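Side-chain contact in nitrogenase molybdenum-iron protein beta chain (Clostridium pasteurianum, PDB 4WES), which forms, with the alpha chain, the molybdenum-iron component of nitrogenase, which reduces dinitrogen to ammonium, and shares an [8Fe-7S] cluster with that chain: residues P321-A326 against N422-Y427. Numbering follows the deposited sequence. Where two conformers were deposited one is given.
Sequences PDEIIA and NPKVGY
Glu323 and Lys424 reach each other from matching starts: each places CG between its own backbone N and carbonyl carbon, with chi1 at 67° in both. Glu323 then runs extended to its carboxylate, while Lys424 bends at chi3 (131°), and the two chains meet at an oblique angle through their charged ends. The result illustrates how a single salt bridge can span two backbones that stay well apart, since the nearest CA atoms, those of Glu323 and Val425, are 9.4 Å apart. Lys424 NZ donates to Glu323 OE1 at 3.0 Å, meeting OE1 on its anti side, 33° out of the carboxylate plane. The other oxygen, OE2, accepts the backbone N-H of Asp320, just ahead of the helix, so both carboxylate oxygens are engaged, which should limit the group's rotation. Phe409 adds a cation-pi partner for Lys424 and also touches Glu323. At the base of the lysine, Asp183 OD2 accepts the backbone N-H groups of Lys424 and Val425. Away from the [8Fe-7S] cluster and the iron sites, the bridge ties the first turn of helix 321-333, which follows strand 314-318 of the five-stranded parallel sheet, to the loop leading into helix 426-448, beside helix 181-193.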
ATOM      1  N   PRO B 321      12.845   4.810  20.467  1.00  9.83           N
ATOM      2  CA  PRO B 321      13.217   6.222  20.506  1.00 10.38           C
ATOM      3  C   PRO B 321      14.058   6.676  19.333  1.00  9.43           C
ATOM      4  O   PRO B 321      13.829   7.766  18.786  1.00 10.02           O
ATOM      5  CB  PRO B 321      13.979   6.383  21.831  1.00 11.49           C
ATOM      6  CG  PRO B 321      13.721   5.187  22.618  1.00 21.10           C
ATOM      7  CD  PRO B 321      13.174   4.107  21.713  1.00 10.96           C
ATOM      8  N   ASP B 322      15.074   5.894  18.930  1.00  9.57           N
ATOM      9  CA  ASP B 322      15.953   6.368  17.867  1.00  9.56           C
ATOM     10  C   ASP B 322      15.170   6.593  16.566  1.00  9.04           C
ATOM     11  O   ASP B 322      15.305   7.621  15.903  1.00  9.84           O
ATOM     12  CB  ASP B 322      17.104   5.392  17.609  1.00  9.78           C
ATOM     13  CG  ASP B 322      18.012   5.157  18.824  1.00 10.16           C
ATOM     14  OD1 ASP B 322      18.305   6.136  19.544  1.00 11.48           O
ATOM     15  OD2 ASP B 322      18.418   3.976  19.014  1.00 10.73           O
ATOM     16  N   GLU B 323      14.375   5.587  16.196  1.00  9.60           N
ATOM     17  CA  GLU B 323      13.604   5.644  14.958  1.00 10.51           C
ATOM     18  C   GLU B 323      12.535   6.724  14.991  1.00  9.43           C
ATOM     19  O   GLU B 323      12.290   7.398  13.989  1.00 10.32           O
ATOM     20  CB  GLU B 323      12.940   4.241  14.688  1.00 13.43           C
ATOM     21  CG  GLU B 323      11.845   3.839  15.697  1.00 17.10           C
ATOM     22  CD  GLU B 323      11.184   2.426  15.579  1.00 17.34           C
ATOM     23  OE1 GLU B 323      11.743   1.660  14.713  1.00 14.24           O
ATOM     24  OE2 GLU B 323      10.035   2.166  16.275  1.00 15.34           O
ATOM     25  N   ILE B 324      11.901   6.911  16.148  1.00  9.56           N
ATOM     26  CA  ILE B 324      10.820   7.901  16.241  1.00  9.81           C
ATOM     27  C   ILE B 324      11.363   9.338  16.306  1.00  9.16           C
ATOM     28  O   ILE B 324      10.745  10.243  15.778  1.00 10.01           O
ATOM     29  CB  ILE B 324       9.859   7.571  17.403  1.00  9.62           C
ATOM     30  CG1 ILE B 324       9.137   6.248  17.161  1.00 11.52           C
ATOM     31  CG2 ILE B 324       8.862   8.696  17.637  1.00 10.96           C
ATOM     32  CD1 ILE B 324       8.223   6.231  15.931  1.00 12.39           C
ATOM     33  N   ILE B 325      12.542   9.541  16.909  1.00  9.96           N
ATOM     34  CA  ILE B 325      13.149  10.850  16.820  1.00 10.48           C
ATOM     35  C   ILE B 325      13.372  11.235  15.361  1.00  9.49           C
ATOM     36  O   ILE B 325      13.030  12.322  14.930  1.00 10.33           O
ATOM     37  CB  ILE B 325      14.467  10.892  17.621  1.00 10.64           C
ATOM     38  CG1 ILE B 325      14.180  10.854  19.136  1.00 11.26           C
ATOM     39  CG2 ILE B 325      15.305  12.131  17.265  1.00 12.52           C
ATOM     40  CD1 ILE B 325      15.398  10.484  19.947  1.00 11.70           C
ATOM     41  N   ALA B 326      14.026  10.335  14.609  1.00  9.72           N
ATOM     42  CA  ALA B 326      14.349  10.666  13.224  1.00  9.84           C
ATOM     43  C   ALA B 326      13.084  10.768  12.342  1.00  8.85           C
ATOM     44  O   ALA B 326      12.978  11.676  11.505  1.00 10.28           O
ATOM     45  CB  ALA B 326      15.310   9.641  12.677  1.00 10.52           C
ATOM     46  N   ASN B 422      12.004  -3.915   2.722  1.00 14.90           N
ATOM     47  CA  ASN B 422      12.072  -2.495   2.385  0.50 20.86           C
ATOM     48  C   ASN B 422      12.736  -1.682   3.477  1.00 13.48           C
ATOM     49  O   ASN B 422      12.374  -1.721   4.650  1.00 14.67           O
ATOM     50  CB  ASN B 422      10.731  -1.844   1.986  0.50 33.30           C
ATOM     51  CG  ASN B 422       9.546  -2.783   2.071  0.50 52.76           C
ATOM     52  OD1 ASN B 422       8.551  -2.471   2.729  0.50 74.71           O
ATOM     53  ND2 ASN B 422       9.622  -3.914   1.371  0.50 53.54           N
ATOM     54  N   PRO B 423      13.749  -0.893   3.073  1.00 12.48           N
ATOM     55  CA  PRO B 423      14.379  -0.050   4.058  1.00 11.16           C
ATOM     56  C   PRO B 423      13.503   1.152   4.377  1.00 11.29           C
ATOM     57  O   PRO B 423      12.713   1.581   3.517  1.00 12.47           O
ATOM     58  CB  PRO B 423      15.651   0.432   3.339  1.00 12.59           C
ATOM     59  CG  PRO B 423      15.263   0.464   1.893  1.00 13.57           C
ATOM     60  CD  PRO B 423      14.342  -0.737   1.736  1.00 13.09           C
ATOM     61  N   LYS B 424      13.656   1.684   5.599  1.00 11.83           N
ATOM     62  CA  LYS B 424      13.158   2.982   5.968  1.00 12.12           C
ATOM     63  C   LYS B 424      14.228   4.045   6.032  1.00 10.48           C
ATOM     64  O   LYS B 424      13.891   5.221   6.114  1.00 12.05           O
ATOM     65  CB  LYS B 424      12.396   2.930   7.326  1.00 17.06           C
ATOM     66  CG  LYS B 424      13.318   2.612   8.536  1.00 22.51           C
ATOM     67  CD  LYS B 424      12.669   2.550   9.922  1.00 29.99           C
ATOM     68  CE  LYS B 424      13.061   1.291  10.717  1.00 32.99           C
ATOM     69  NZ  LYS B 424      12.107   1.049  11.841  1.00 50.55           N
ATOM     70  N   VAL B 425      15.496   3.628   6.039  1.00 10.78           N
ATOM     71  CA  VAL B 425      16.612   4.549   6.139  1.00  9.94           C
ATOM     72  C   VAL B 425      17.119   4.995   4.770  1.00  9.38           C
ATOM     73  O   VAL B 425      16.836   4.378   3.733  1.00  9.48           O
ATOM     74  CB  VAL B 425      17.775   3.926   6.940  1.00  9.74           C
ATOM     75  CG1 VAL B 425      17.345   3.614   8.352  1.00 12.10           C
ATOM     76  CG2 VAL B 425      18.383   2.706   6.234  1.00 11.06           C
ATOM     77  N   GLY B 426      17.918   6.046   4.787  1.00  9.60           N
ATOM     78  CA  GLY B 426      18.506   6.570   3.575  1.00 10.23           C
ATOM     79  C   GLY B 426      17.533   7.343   2.712  1.00  9.59           C
ATOM     80  O   GLY B 426      16.351   7.484   3.027  1.00  9.87           O
ATOM     81  N   TYR B 427      18.024   7.885   1.599  1.00  9.39           N
ATOM     82  CA  TYR B 427      17.136   8.541   0.655  1.00  9.19           C
ATOM     83  C   TYR B 427      16.174   7.533   0.051  1.00  9.87           C
ATOM     84  O   TYR B 427      14.986   7.855  -0.144  1.00 10.76           O
ATOM     85  CB  TYR B 427      17.944   9.280  -0.421  1.00 10.82           C
ATOM     86  CG  TYR B 427      18.969  10.222   0.165  1.00 10.24           C
ATOM     87  CD1 TYR B 427      18.601  11.302   0.961  1.00 10.59           C
ATOM     88  CD2 TYR B 427      20.328  10.058  -0.082  1.00 10.90           C
ATOM     89  CE1 TYR B 427      19.539  12.171   1.520  1.00 11.00           C
ATOM     90  CE2 TYR B 427      21.263  10.905   0.462  1.00 11.75           C
ATOM     91  CZ  TYR B 427      20.875  11.966   1.259  1.00 10.73           C
ATOM     92  OH  TYR B 427      21.825  12.788   1.803  1.00 12.34           O
TER